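Local coordinates for extracellular solute-binding protein, family 5 (Chelativorans sp., PDB 6WM6) that binds EDTA and related aminopolycarboxylates in the periplasm and probably delivers them to an ABC transporter for uptake, at residues V50-T55 against A557-A562; V73-L78 against G551-T556; L78-S83 against V233-N238; N208-S211 against A216-G219; E225-G230 against F254-D259. All blocks are in the same frame, centred on the assembly; numbering follows the deposited sequence. Where two conformers were deposited one is given.

Contact 1. Residues V50-T55 against A557-A562. With EDO (1,2-ethanediol), chain H; EDO (1,2-ethanediol), chain G.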
# COMPACT_ATOMS: atom_id res chain seq x y z
N VAL A 50 -1.60 24.87 6.03
CA VAL A 50 -0.91 24.05 5.04
C VAL A 50 -1.97 23.41 4.16
O VAL A 50 -2.99 22.90 4.67
CB VAL A 50 -0.02 22.98 5.70
CG1 VAL A 50 0.40 21.90 4.68
CG2 VAL A 50 1.18 23.62 6.37
N THR A 51 -1.73 23.41 2.85
CA THR A 51 -2.60 22.74 1.89
C THR A 51 -1.83 21.64 1.18
O THR A 51 -0.76 21.88 0.62
CB THR A 51 -3.16 23.74 0.89
OG1 THR A 51 -3.94 24.73 1.58
CG2 THR A 51 -4.06 23.05 -0.11
N PHE A 52 -2.40 20.44 1.20
CA PHE A 52 -1.81 19.21 0.66
C PHE A 52 -2.69 18.73 -0.48
O PHE A 52 -3.89 18.51 -0.29
CB PHE A 52 -1.76 18.19 1.81
CG PHE A 52 -1.00 16.91 1.54
CD1 PHE A 52 -1.41 16.02 0.57
CD2 PHE A 52 0.09 16.57 2.33
CE1 PHE A 52 -0.71 14.82 0.37
CE2 PHE A 52 0.77 15.38 2.13
CZ PHE A 52 0.37 14.52 1.15
N ALA A 53 -2.11 18.55 -1.65
CA ALA A 53 -2.87 18.11 -2.81
C ALA A 53 -3.12 16.61 -2.75
O ALA A 53 -2.22 15.83 -2.44
CB ALA A 53 -2.10 18.41 -4.10
N VAL A 54 -4.36 16.20 -3.09
CA VAL A 54 -4.69 14.78 -3.22
C VAL A 54 -5.33 14.55 -4.58
O VAL A 54 -5.92 15.46 -5.16
CB VAL A 54 -5.61 14.28 -2.08
CG1 VAL A 54 -4.90 14.47 -0.74
CG2 VAL A 54 -6.94 14.98 -2.10
N THR A 55 -5.20 13.31 -5.07
CA THR A 55 -5.48 12.98 -6.47
C THR A 55 -6.86 12.39 -6.71
O THR A 55 -7.22 12.16 -7.87
CB THR A 55 -4.42 12.00 -7.00
OG1 THR A 55 -4.45 10.80 -6.22
CG2 THR A 55 -3.03 12.61 -6.94
N ALA A 557 -0.06 15.74 13.69
CA ALA A 557 0.01 16.51 14.93
C ALA A 557 1.28 17.33 15.02
O ALA A 557 1.30 18.34 15.74
CB ALA A 557 -0.07 15.60 16.14
N GLU A 558 2.34 16.91 14.33
CA GLU A 558 3.64 17.55 14.43
C GLU A 558 3.89 18.58 13.33
O GLU A 558 4.85 19.34 13.44
CB GLU A 558 4.74 16.50 14.41
CG GLU A 558 4.67 15.53 15.60
CD GLU A 558 5.36 14.19 15.41
OE1 GLU A 558 6.18 14.00 14.47
OE2 GLU A 558 5.09 13.27 16.23
N TRP A 559 3.07 18.62 12.30
CA TRP A 559 3.31 19.52 11.18
C TRP A 559 3.11 20.97 11.60
O TRP A 559 2.16 21.31 12.31
CB TRP A 559 2.31 19.25 10.06
CG TRP A 559 2.46 17.95 9.31
CD1 TRP A 559 3.33 16.93 9.59
CD2 TRP A 559 1.72 17.56 8.17
NE1 TRP A 559 3.16 15.92 8.68
CE2 TRP A 559 2.17 16.27 7.80
CE3 TRP A 559 0.71 18.16 7.42
CZ2 TRP A 559 1.64 15.59 6.72
CZ3 TRP A 559 0.19 17.49 6.33
CH2 TRP A 559 0.66 16.21 5.98
N GLY A 560 3.96 21.85 11.10
CA GLY A 560 3.78 23.27 11.36
C GLY A 560 4.74 24.07 10.53
O GLY A 560 5.67 23.52 9.92
N LEU A 561 4.55 25.39 10.54
CA LEU A 561 5.38 26.30 9.78
C LEU A 561 6.51 26.86 10.64
O LEU A 561 6.30 27.22 11.80
CB LEU A 561 4.54 27.46 9.24
CG LEU A 561 3.50 27.01 8.22
CD1 LEU A 561 2.51 28.14 7.96
CD2 LEU A 561 4.15 26.62 6.92
N ALA A 562 7.70 26.92 10.07
CA ALA A 562 8.84 27.50 10.76
C ALA A 562 8.59 28.96 11.09
O ALA A 562 7.97 29.69 10.32
CB ALA A 562 10.09 27.39 9.87
C1 EDO H . -2.04 12.03 -2.32
O1 EDO H . -2.97 11.71 -3.38
C2 EDO H . -2.28 11.12 -1.13
O2 EDO H . -1.43 9.97 -1.20
C1 EDO G . -1.89 11.47 12.48
O1 EDO G . -1.94 12.38 11.39
C2 EDO G . -1.88 12.22 13.82
O2 EDO G . -0.63 12.91 14.06
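Phe52 and Trp559 make the closer of the two apolar meetings here. CH2 of Trp559 lies 3.7 Å from CD2 of Phe52 and 3.9 Å from CE2 of Phe52. The two aromatic side chains cross at about a right angle, and the benzo end of the indole comes obliquely on that side of the phenyl ring. Phe52 holds CG anti to its backbone N (chi1 -172°), which carries the ring off the strand toward the tryptophan. The second meeting is longer-range. One methyl of Val50, CG2, faces CD2 of Leu561 at 4.3 Å. Val50 points toward segment 557-562, which covers it well. No hydrogen bond joins the two segments.

An ethanediol, probably from the crystallisation liquor, lies at the edge of the Phe52 ring, its C1 4.1 Å from CE1 of Phe52. Its O1 accepts a bond of 3.2 Å from the backbone N of Thr55. The indole is fixed at its far side, where Trp559 NE1 bonds to Asn555 OD1. With an alanine in place of Phe52, the benzo end of Trp559 would probably lose its aromatic neighbour and a gap would open beside it.

Strand 49-54 is an outermost strand of a four-stranded mixed sheet and runs parallel to strand 251-256. Leu252 of that strand touches Trp559. Val274 packs on Val50 and Phe52, and strand 560-561 pairs with strand 540-541.

Contact 2. Residues V73-L78 against G551-T556. With EDO (1,2-ethanediol), chain G.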
# COMPACT_ATOMS: atom_id res chain seq x y z
N VAL A 73 -8.08 8.48 0.85
CA VAL A 73 -8.93 8.43 2.03
C VAL A 73 -8.08 8.23 3.28
O VAL A 73 -8.35 8.80 4.34
CB VAL A 73 -10.00 7.34 1.87
CG1 VAL A 73 -10.90 7.28 3.10
CG2 VAL A 73 -10.82 7.59 0.62
N ARG A 74 -7.05 7.40 3.18
CA ARG A 74 -6.17 7.17 4.32
C ARG A 74 -5.49 8.46 4.74
O ARG A 74 -5.45 8.80 5.93
CB ARG A 74 -5.16 6.07 3.96
CG ARG A 74 -4.63 5.29 5.14
CD ARG A 74 -3.79 4.08 4.71
NE ARG A 74 -4.55 3.14 3.89
CZ ARG A 74 -4.33 2.87 2.61
NH1 ARG A 74 -3.36 3.45 1.95
NH2 ARG A 74 -5.11 2.00 2.00
N THR A 75 -4.94 9.20 3.77
CA THR A 75 -4.25 10.45 4.07
C THR A 75 -5.18 11.48 4.70
O THR A 75 -4.83 12.12 5.70
CB THR A 75 -3.63 11.00 2.78
OG1 THR A 75 -2.57 10.13 2.38
CG2 THR A 75 -3.05 12.39 2.96
N VAL A 76 -6.38 11.64 4.15
CA VAL A 76 -7.29 12.68 4.62
C VAL A 76 -7.88 12.36 5.98
O VAL A 76 -8.23 13.27 6.73
CB VAL A 76 -8.38 12.90 3.56
CG1 VAL A 76 -9.48 13.78 4.09
CG2 VAL A 76 -7.77 13.50 2.30
N THR A 77 -8.03 11.09 6.33
CA THR A 77 -8.65 10.72 7.60
C THR A 77 -7.64 10.33 8.68
O THR A 77 -8.03 10.27 9.85
CB THR A 77 -9.75 9.65 7.46
OG1 THR A 77 -9.24 8.39 6.99
CG2 THR A 77 -10.85 10.13 6.53
N LEU A 78 -6.37 10.11 8.34
CA LEU A 78 -5.36 9.91 9.39
C LEU A 78 -5.37 10.99 10.46
O LEU A 78 -5.15 10.65 11.64
CB LEU A 78 -3.96 9.72 8.79
CG LEU A 78 -3.61 8.30 8.41
CD1 LEU A 78 -2.36 8.31 7.54
CD2 LEU A 78 -3.42 7.39 9.62
N GLY A 551 1.73 6.52 4.76
CA GLY A 551 2.08 7.72 4.04
C GLY A 551 2.40 8.92 4.92
O GLY A 551 2.40 8.84 6.16
N PRO A 552 2.69 10.06 4.27
CA PRO A 552 3.21 11.24 5.00
C PRO A 552 2.31 11.80 6.06
O PRO A 552 2.80 12.49 6.96
CB PRO A 552 3.48 12.26 3.88
CG PRO A 552 3.57 11.47 2.63
CD PRO A 552 2.72 10.22 2.80
N ALA A 553 1.00 11.59 5.99
CA ALA A 553 0.10 12.11 7.01
C ALA A 553 0.06 11.28 8.27
O ALA A 553 -0.80 11.50 9.13
CB ALA A 553 -1.31 12.31 6.43
N TYR A 554 1.03 10.40 8.47
CA TYR A 554 1.10 9.63 9.71
C TYR A 554 1.34 10.46 10.96
O TYR A 554 1.05 9.97 12.07
CB TYR A 554 2.19 8.55 9.63
CG TYR A 554 3.61 9.02 9.89
CD1 TYR A 554 4.26 9.90 9.03
CD2 TYR A 554 4.32 8.54 11.00
CE1 TYR A 554 5.56 10.32 9.29
CE2 TYR A 554 5.63 8.96 11.25
CZ TYR A 554 6.23 9.84 10.38
OH TYR A 554 7.52 10.27 10.62
N ASN A 555 1.83 11.69 10.83
CA ASN A 555 2.23 12.49 12.00
C ASN A 555 1.77 13.95 11.91
O ASN A 555 2.49 14.87 12.29
CB ASN A 555 3.74 12.45 12.21
CG ASN A 555 4.48 13.24 11.18
OD1 ASN A 555 4.01 13.34 10.04
ND2 ASN A 555 5.64 13.78 11.53
N THR A 556 0.54 14.19 11.43
CA THR A 556 0.09 15.56 11.23
C THR A 556 0.04 16.38 12.52
O THR A 556 0.12 17.61 12.44
CB THR A 556 -1.27 15.69 10.52
OG1 THR A 556 -2.33 15.17 11.34
CG2 THR A 556 -1.25 15.03 9.14
C1 EDO G . -1.89 11.47 12.48
O1 EDO G . -1.94 12.38 11.39
C2 EDO G . -1.88 12.22 13.82
O2 EDO G . -0.63 12.91 14.06
O HOH W 1 -0.54 9.82 4.33
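Leu78 touches Tyr554 at the backbone, not at the ring: its CD1 is 4.1 Å from N of Tyr554. The CB of Tyr554 points away from the helix segment. One face of the phenol ring is covered by CB of Asn555, 3.8 Å above the plane and over its centre. Met86 and Pro89 also touch this side chain, and its OH bonds to Arg544.

The main meeting is at Ala553. Its CB sits 3.6 Å from the backbone O of Thr75 and 3.9 Å from CG2 of the same residue. About one turn further on, CB of Leu78 is 3.6 Å from O of Ala553. Segment 551-556 has no regular strand or helix, but it opens with a type I beta turn, closed by Tyr554 N bonding to Gly551 O. Ala553 is the third residue of that turn, set against the last part of helix 71-77.

No direct hydrogen bond crosses. A water does so instead: it donates to Thr75 OG1 at 2.8 Å and accepts from Ala553 N at 2.9 Å. Thr75 OG1 itself bonds to Ala71 O, within its own helix. Away from that water, an ethanediol, probably from the crystallisation liquor, binds segment 551-556. Its O1 donates to Ala553 O at 2.7 Å and accepts from both N and OG1 of Thr556.

Contact 3. Residues L78-S83 against V233-N238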
# COMPACT_ATOMS: atom_id res chain seq x y z
N LEU A 78 -6.37 10.11 8.34
CA LEU A 78 -5.36 9.91 9.39
C LEU A 78 -5.37 10.99 10.46
O LEU A 78 -5.15 10.65 11.64
CB LEU A 78 -3.96 9.72 8.79
CG LEU A 78 -3.61 8.30 8.41
CD1 LEU A 78 -2.36 8.31 7.54
CD2 LEU A 78 -3.42 7.39 9.62
N PRO A 79 -5.62 12.27 10.15
CA PRO A 79 -5.64 13.30 11.21
C PRO A 79 -6.82 13.22 12.15
O PRO A 79 -6.78 13.90 13.18
CB PRO A 79 -5.67 14.62 10.42
CG PRO A 79 -5.09 14.25 9.07
CD PRO A 79 -5.63 12.86 8.81
N ILE A 80 -7.85 12.43 11.85
CA ILE A 80 -9.03 12.34 12.69
C ILE A 80 -9.24 10.97 13.31
O ILE A 80 -10.01 10.85 14.28
CB ILE A 80 -10.30 12.81 11.95
CG1 ILE A 80 -10.86 11.72 11.05
CG2 ILE A 80 -10.03 14.07 11.15
CD1 ILE A 80 -12.22 12.07 10.46
N VAL A 81 -8.62 9.92 12.81
CA VAL A 81 -8.88 8.55 13.25
C VAL A 81 -7.73 8.10 14.16
O VAL A 81 -6.57 8.18 13.74
CB VAL A 81 -9.00 7.62 12.04
CG1 VAL A 81 -9.08 6.16 12.50
CG2 VAL A 81 -10.21 7.97 11.21
N PRO A 82 -8.01 7.64 15.38
CA PRO A 82 -6.92 7.14 16.23
C PRO A 82 -6.54 5.71 15.86
O PRO A 82 -7.38 4.93 15.39
CB PRO A 82 -7.51 7.22 17.65
CG PRO A 82 -8.97 7.25 17.47
CD PRO A 82 -9.31 7.65 16.07
N SER A 83 -5.26 5.39 16.07
CA SER A 83 -4.68 4.11 15.67
C SER A 83 -3.96 3.50 16.86
O SER A 83 -3.25 4.19 17.59
CB SER A 83 -3.63 4.30 14.54
OG SER A 83 -4.20 4.97 13.41
N VAL A 233 -11.09 19.70 1.26
CA VAL A 233 -11.38 19.32 2.65
C VAL A 233 -10.65 20.31 3.53
O VAL A 233 -9.43 20.49 3.39
CB VAL A 233 -10.88 17.89 2.94
CG1 VAL A 233 -11.41 17.44 4.31
CG2 VAL A 233 -11.26 16.91 1.85
N THR A 234 -11.37 20.95 4.45
CA THR A 234 -10.78 21.88 5.40
C THR A 234 -10.88 21.30 6.80
O THR A 234 -11.98 21.05 7.28
CB THR A 234 -11.46 23.24 5.33
OG1 THR A 234 -11.28 23.77 4.01
CG2 THR A 234 -10.83 24.19 6.32
N LEU A 235 -9.73 21.12 7.45
CA LEU A 235 -9.66 20.67 8.83
C LEU A 235 -9.14 21.78 9.74
O LEU A 235 -8.36 22.65 9.31
CB LEU A 235 -8.74 19.46 8.98
CG LEU A 235 -9.15 18.20 8.23
CD1 LEU A 235 -8.79 18.24 6.79
CD2 LEU A 235 -8.49 16.98 8.88
N VAL A 236 -9.57 21.75 10.99
CA VAL A 236 -9.15 22.68 12.03
C VAL A 236 -8.73 21.87 13.24
O VAL A 236 -9.07 20.68 13.34
CB VAL A 236 -10.29 23.67 12.40
CG1 VAL A 236 -10.61 24.57 11.19
CG2 VAL A 236 -11.53 22.91 12.88
N PRO A 237 -8.03 22.48 14.19
CA PRO A 237 -7.65 21.73 15.40
C PRO A 237 -8.86 21.14 16.11
O PRO A 237 -9.93 21.76 16.18
CB PRO A 237 -6.98 22.77 16.28
CG PRO A 237 -6.44 23.77 15.30
CD PRO A 237 -7.45 23.84 14.19
N ASN A 238 -8.68 19.95 16.63
CA ASN A 238 -9.61 19.34 17.58
C ASN A 238 -9.29 19.92 18.95
O ASN A 238 -8.22 19.62 19.51
CB ASN A 238 -9.42 17.83 17.53
CG ASN A 238 -10.17 17.10 18.62
OD1 ASN A 238 -10.95 17.70 19.39
ND2 ASN A 238 -9.97 15.80 18.68
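Leu235 meets Pro79 and Ile80 where the loop after helix 71-77 passes one face of a four-stranded mixed sheet. Leu235 belongs to strand 232-237, an inner strand of that sheet. The protein is a periplasmic solute-binding protein of family 5, and this contact is plain packing of loop on sheet.

Hydrogen bonds tie both segments to other parts of the fold, and none runs between them. Backbone bonds join Pro79 to Tyr222 and Ile80 to Gly219, so the loop is pinned near the start of strand 222-228. On the strand side, the backbone of Val233 bonds to that of Phe254. Both polar atoms of the Asn238 amide are bonded, OD1 to the N-H of Lys240 and ND2 to Gly220 O.

The contact across the segments is apolar and small. The side chains of Ile80 and Leu235 cross at about a right angle. Ile80 has its CG1 branch between the backbone N and the carbonyl carbon (chi1 81°), which turns CG2, and not the longer branch, to the leucine. One methyl of Leu235, CD1, packs on the ring of Phe254 in the neighbouring strand. The other does the touching here and rests against both loop residues: CD2 of Leu235 lies 4.0 Å from CB of Pro79, and equally 4.0 Å from CG2 of Ile80.

Contact 4. Residues N208-S211 against A216-G219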
# COMPACT_ATOMS: atom_id res chain seq x y z
N ASN A 208 -23.04 3.07 5.95
CA ASN A 208 -23.69 4.33 5.61
C ASN A 208 -23.11 5.48 6.43
O ASN A 208 -22.34 6.28 5.90
CB ASN A 208 -25.21 4.19 5.76
CG ASN A 208 -25.76 3.06 4.91
OD1 ASN A 208 -26.52 2.21 5.39
ND2 ASN A 208 -25.37 3.02 3.64
N PHE A 209 -23.44 5.58 7.72
CA PHE A 209 -22.96 6.70 8.54
C PHE A 209 -21.46 6.94 8.41
O PHE A 209 -21.03 8.05 8.10
CB PHE A 209 -23.36 6.48 10.00
CG PHE A 209 -22.79 7.48 10.96
CD1 PHE A 209 -23.16 8.83 10.89
CD2 PHE A 209 -21.91 7.08 11.95
CE1 PHE A 209 -22.63 9.74 11.79
CE2 PHE A 209 -21.37 8.00 12.85
CZ PHE A 209 -21.74 9.33 12.76
N LEU A 210 -20.63 5.92 8.65
CA LEU A 210 -19.20 6.13 8.67
C LEU A 210 -18.60 6.26 7.28
O LEU A 210 -17.52 6.83 7.14
CB LEU A 210 -18.50 4.99 9.42
CG LEU A 210 -18.77 4.93 10.93
CD1 LEU A 210 -18.09 3.73 11.54
CD2 LEU A 210 -18.30 6.21 11.62
N SER A 211 -19.28 5.76 6.25
CA SER A 211 -18.77 5.79 4.89
C SER A 211 -19.24 7.01 4.12
O SER A 211 -18.45 7.69 3.48
CB SER A 211 -19.20 4.51 4.15
OG SER A 211 -18.59 3.37 4.72
N ALA A 216 -18.08 14.46 11.44
CA ALA A 216 -18.14 15.60 12.34
C ALA A 216 -17.29 15.39 13.59
O ALA A 216 -17.02 16.35 14.32
CB ALA A 216 -19.59 15.88 12.75
N TRP A 217 -16.82 14.18 13.81
CA TRP A 217 -16.10 13.76 15.01
C TRP A 217 -14.62 13.61 14.70
O TRP A 217 -14.18 13.59 13.56
CB TRP A 217 -16.67 12.39 15.46
CG TRP A 217 -16.74 11.41 14.31
CD1 TRP A 217 -17.84 11.16 13.53
CD2 TRP A 217 -15.68 10.63 13.77
NE1 TRP A 217 -17.52 10.26 12.55
CE2 TRP A 217 -16.20 9.90 12.67
CE3 TRP A 217 -14.34 10.43 14.12
CZ2 TRP A 217 -15.42 9.02 11.91
CZ3 TRP A 217 -13.56 9.55 13.35
CH2 TRP A 217 -14.12 8.86 12.27
N SER A 218 -13.84 13.49 15.78
CA SER A 218 -12.42 13.20 15.64
C SER A 218 -11.89 12.58 16.92
O SER A 218 -12.35 12.89 18.01
CB SER A 218 -11.64 14.50 15.37
OG SER A 218 -10.25 14.23 15.40
N GLY A 219 -10.89 11.71 16.76
CA GLY A 219 -10.08 11.24 17.87
C GLY A 219 -8.62 11.58 17.69
O GLY A 219 -7.73 10.95 18.29
O HOH W 2 -19.48 9.88 10.37
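Leu210 and Trp217 form the closer-packed part of this contact. CD2 of Leu210 lies 4.0 Å from CZ2 of the indole, which it approaches obliquely. The leucine side chain crosses the tryptophan at about a right angle. Both residues are buried. Trp217 places its CG between the backbone N and the carbonyl carbon (chi1 49°), and this turns the indole back toward the helix that precedes it in the chain.

The Phe209 side is looser. Its CZ stays 4.3 Å from NE1 of Trp217, and the two rings meet obliquely. Phe209 is partly exposed, and a water fills the angle between the rings. The water lies in the plane of the indole, at its edge, and accepts the NE1 hydrogen of Trp217 at 3.0 Å. It also sits 3.3 Å above one face of the Phe209 ring, offset toward the rim. A weak bond of 3.3 Å joins it to the backbone O of Phe209. The indole N-H is thus answered by water, and no direct hydrogen bond links the two segments. Ala216, next to the tryptophan, is exposed.

The contact folds the chain back on itself over a short connection. Helix 202-212 supplies Phe209 and Leu210, and the loop leading to strand 222-228 supplies Trp217. Leu195 of helix 193-196 touches both Phe209 and Trp217, and Pro192 just before that helix adds to the cover on the indole. Phe209 also stacks its ring on His199, between helices 193-196 and 202-212.

Contact 5. Residues E225-G230 against F254-D259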
# COMPACT_ATOMS: atom_id res chain seq x y z
N GLU A 225 -13.80 20.82 9.36
CA GLU A 225 -14.64 22.01 9.40
C GLU A 225 -15.61 22.06 8.23
O GLU A 225 -16.78 22.43 8.43
CB GLU A 225 -13.76 23.27 9.40
CG GLU A 225 -14.54 24.58 9.47
CD GLU A 225 -13.64 25.80 9.43
OE1 GLU A 225 -13.02 26.07 8.37
OE2 GLU A 225 -13.52 26.50 10.46
N SER A 226 -15.16 21.73 7.02
CA SER A 226 -16.03 21.75 5.85
C SER A 226 -15.47 20.85 4.76
O SER A 226 -14.28 20.52 4.74
CB SER A 226 -16.19 23.17 5.28
OG SER A 226 -14.95 23.65 4.80
N PHE A 227 -16.36 20.46 3.86
CA PHE A 227 -16.00 19.69 2.68
C PHE A 227 -16.73 20.25 1.48
O PHE A 227 -17.96 20.31 1.47
CB PHE A 227 -16.36 18.21 2.84
CG PHE A 227 -16.09 17.38 1.63
CD1 PHE A 227 -14.83 17.36 1.05
CD2 PHE A 227 -17.10 16.60 1.07
CE1 PHE A 227 -14.57 16.59 -0.06
CE2 PHE A 227 -16.84 15.81 -0.04
CZ PHE A 227 -15.58 15.80 -0.60
N ASP A 228 -15.97 20.68 0.47
CA ASP A 228 -16.51 21.14 -0.80
C ASP A 228 -16.27 20.02 -1.81
O ASP A 228 -15.13 19.83 -2.25
CB ASP A 228 -15.82 22.43 -1.24
CG ASP A 228 -16.44 23.04 -2.48
OD1 ASP A 228 -17.50 22.54 -2.93
OD2 ASP A 228 -15.87 24.01 -3.01
N PRO A 229 -17.29 19.25 -2.17
CA PRO A 229 -17.07 18.05 -3.00
C PRO A 229 -16.29 18.34 -4.27
O PRO A 229 -16.57 19.30 -5.00
CB PRO A 229 -18.49 17.57 -3.31
CG PRO A 229 -19.29 18.04 -2.15
CD PRO A 229 -18.70 19.36 -1.74
N GLY A 230 -15.30 17.49 -4.54
CA GLY A 230 -14.45 17.63 -5.69
C GLY A 230 -13.44 18.76 -5.61
O GLY A 230 -12.70 18.97 -6.57
N PHE A 254 -6.85 19.72 2.41
CA PHE A 254 -6.54 18.78 1.33
C PHE A 254 -7.27 19.26 0.10
O PHE A 254 -8.51 19.29 0.08
CB PHE A 254 -6.92 17.37 1.74
CG PHE A 254 -6.11 16.84 2.88
CD1 PHE A 254 -4.83 16.36 2.68
CD2 PHE A 254 -6.63 16.85 4.16
CE1 PHE A 254 -4.08 15.88 3.73
CE2 PHE A 254 -5.88 16.35 5.23
CZ PHE A 254 -4.61 15.88 5.02
N ARG A 255 -6.52 19.68 -0.91
CA ARG A 255 -7.07 20.21 -2.14
C ARG A 255 -7.09 19.10 -3.19
O ARG A 255 -6.07 18.48 -3.46
CB ARG A 255 -6.20 21.36 -2.63
CG ARG A 255 -6.62 21.95 -3.98
CD ARG A 255 -7.79 22.90 -3.86
NE ARG A 255 -7.97 23.64 -5.11
CZ ARG A 255 -8.92 23.39 -6.01
NH1 ARG A 255 -9.81 22.43 -5.81
NH2 ARG A 255 -8.97 24.11 -7.12
N ILE A 256 -8.27 18.87 -3.77
CA ILE A 256 -8.44 17.80 -4.74
C ILE A 256 -7.99 18.28 -6.11
O ILE A 256 -8.56 19.24 -6.66
CB ILE A 256 -9.91 17.33 -4.74
CG1 ILE A 256 -10.23 16.70 -3.38
CG2 ILE A 256 -10.16 16.35 -5.87
CD1 ILE A 256 -11.67 16.83 -2.95
N ILE A 257 -6.97 17.62 -6.66
CA ILE A 257 -6.43 17.88 -8.00
C ILE A 257 -6.32 16.51 -8.67
O ILE A 257 -5.32 15.80 -8.48
CB ILE A 257 -5.07 18.59 -7.97
CG1 ILE A 257 -5.17 19.90 -7.19
CG2 ILE A 257 -4.56 18.85 -9.39
CD1 ILE A 257 -3.84 20.62 -7.03
N THR A 258 -7.34 16.14 -9.45
CA THR A 258 -7.41 14.79 -9.99
C THR A 258 -6.37 14.56 -11.09
O THR A 258 -5.97 13.41 -11.32
CB THR A 258 -8.82 14.51 -10.53
OG1 THR A 258 -9.20 15.56 -11.43
CG2 THR A 258 -9.82 14.44 -9.38
N ASP A 259 -5.94 15.61 -11.78
CA ASP A 259 -4.92 15.51 -12.82
C ASP A 259 -3.56 15.63 -12.14
O ASP A 259 -3.05 16.73 -11.92
CB ASP A 259 -5.13 16.60 -13.86
CG ASP A 259 -4.16 16.50 -15.02
OD1 ASP A 259 -3.32 15.58 -15.03
OD2 ASP A 259 -4.24 17.36 -15.93
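A beta hairpin turn meets the end of a strand in the same sheet. Strands 222-228 and 232-237 form the antiparallel hairpin, and Gly230 lies in its turn. Strand 251-256 is on the far side of strand 232-237, so the two segments are not paired and share no hydrogen bond. They meet where Ile256 ends its strand.

Ile256 carries the strand side of the contact. Both of its branches bear on Gly230. CG2 of Ile256 is 3.7 Å from the backbone O of Gly230, and CD1 is 3.7 Å from the carbonyl C of Gly230. The CG1 branch is anti to the carbonyl carbon of Ile256 (chi1 -65°), and it takes CD1 on toward Phe227. There CD1 lies at the edge of the phenyl ring, near its plane, 4.1 Å from CE1 of Phe227. Trimming Ile256 to an alanine would probably leave a gap between the Phe227 ring and Gly230, and set the turn less firmly against the strand.

The turn has other ties. The N of Gly230 bonds to the side chain of Asp57, a residue that also touches Ile256 and Phe227. Trp61 meets the Phe227 ring edge-to-face. Further back, Glu225 and Ser226 both face Thr234, a classic beta bulge in the hairpin. The hairpin also folds over its own aromatic residue: N of Pro229 stands 4.0 Å above one face of the Phe227 ring, over its centre.

Overall arrangement
Contacts 1, 3 and 5 all reach the four-stranded sheet, at strands 49-54, 232-237, and 222-228 with 251-256. Contacts 1 to 4 are buried. Contact 5 is partly buried, at the end of the sheet where a turn meets it. The centre of contact 2 lies about 13 Å from the centre of the chain, nearer than the others. It adjoins contact 1 through Trp559 and contact 3 through Leu78, and Phe254 packs on its helix. Contact 4 lies off the sheet, linked to contact 3 by the Ile80 and Gly219 backbones. Contacts 1 and 3 meet through apolar side chains, contact 5 also uses a glycine backbone, and contacts 2 and 4 each add a bridging water.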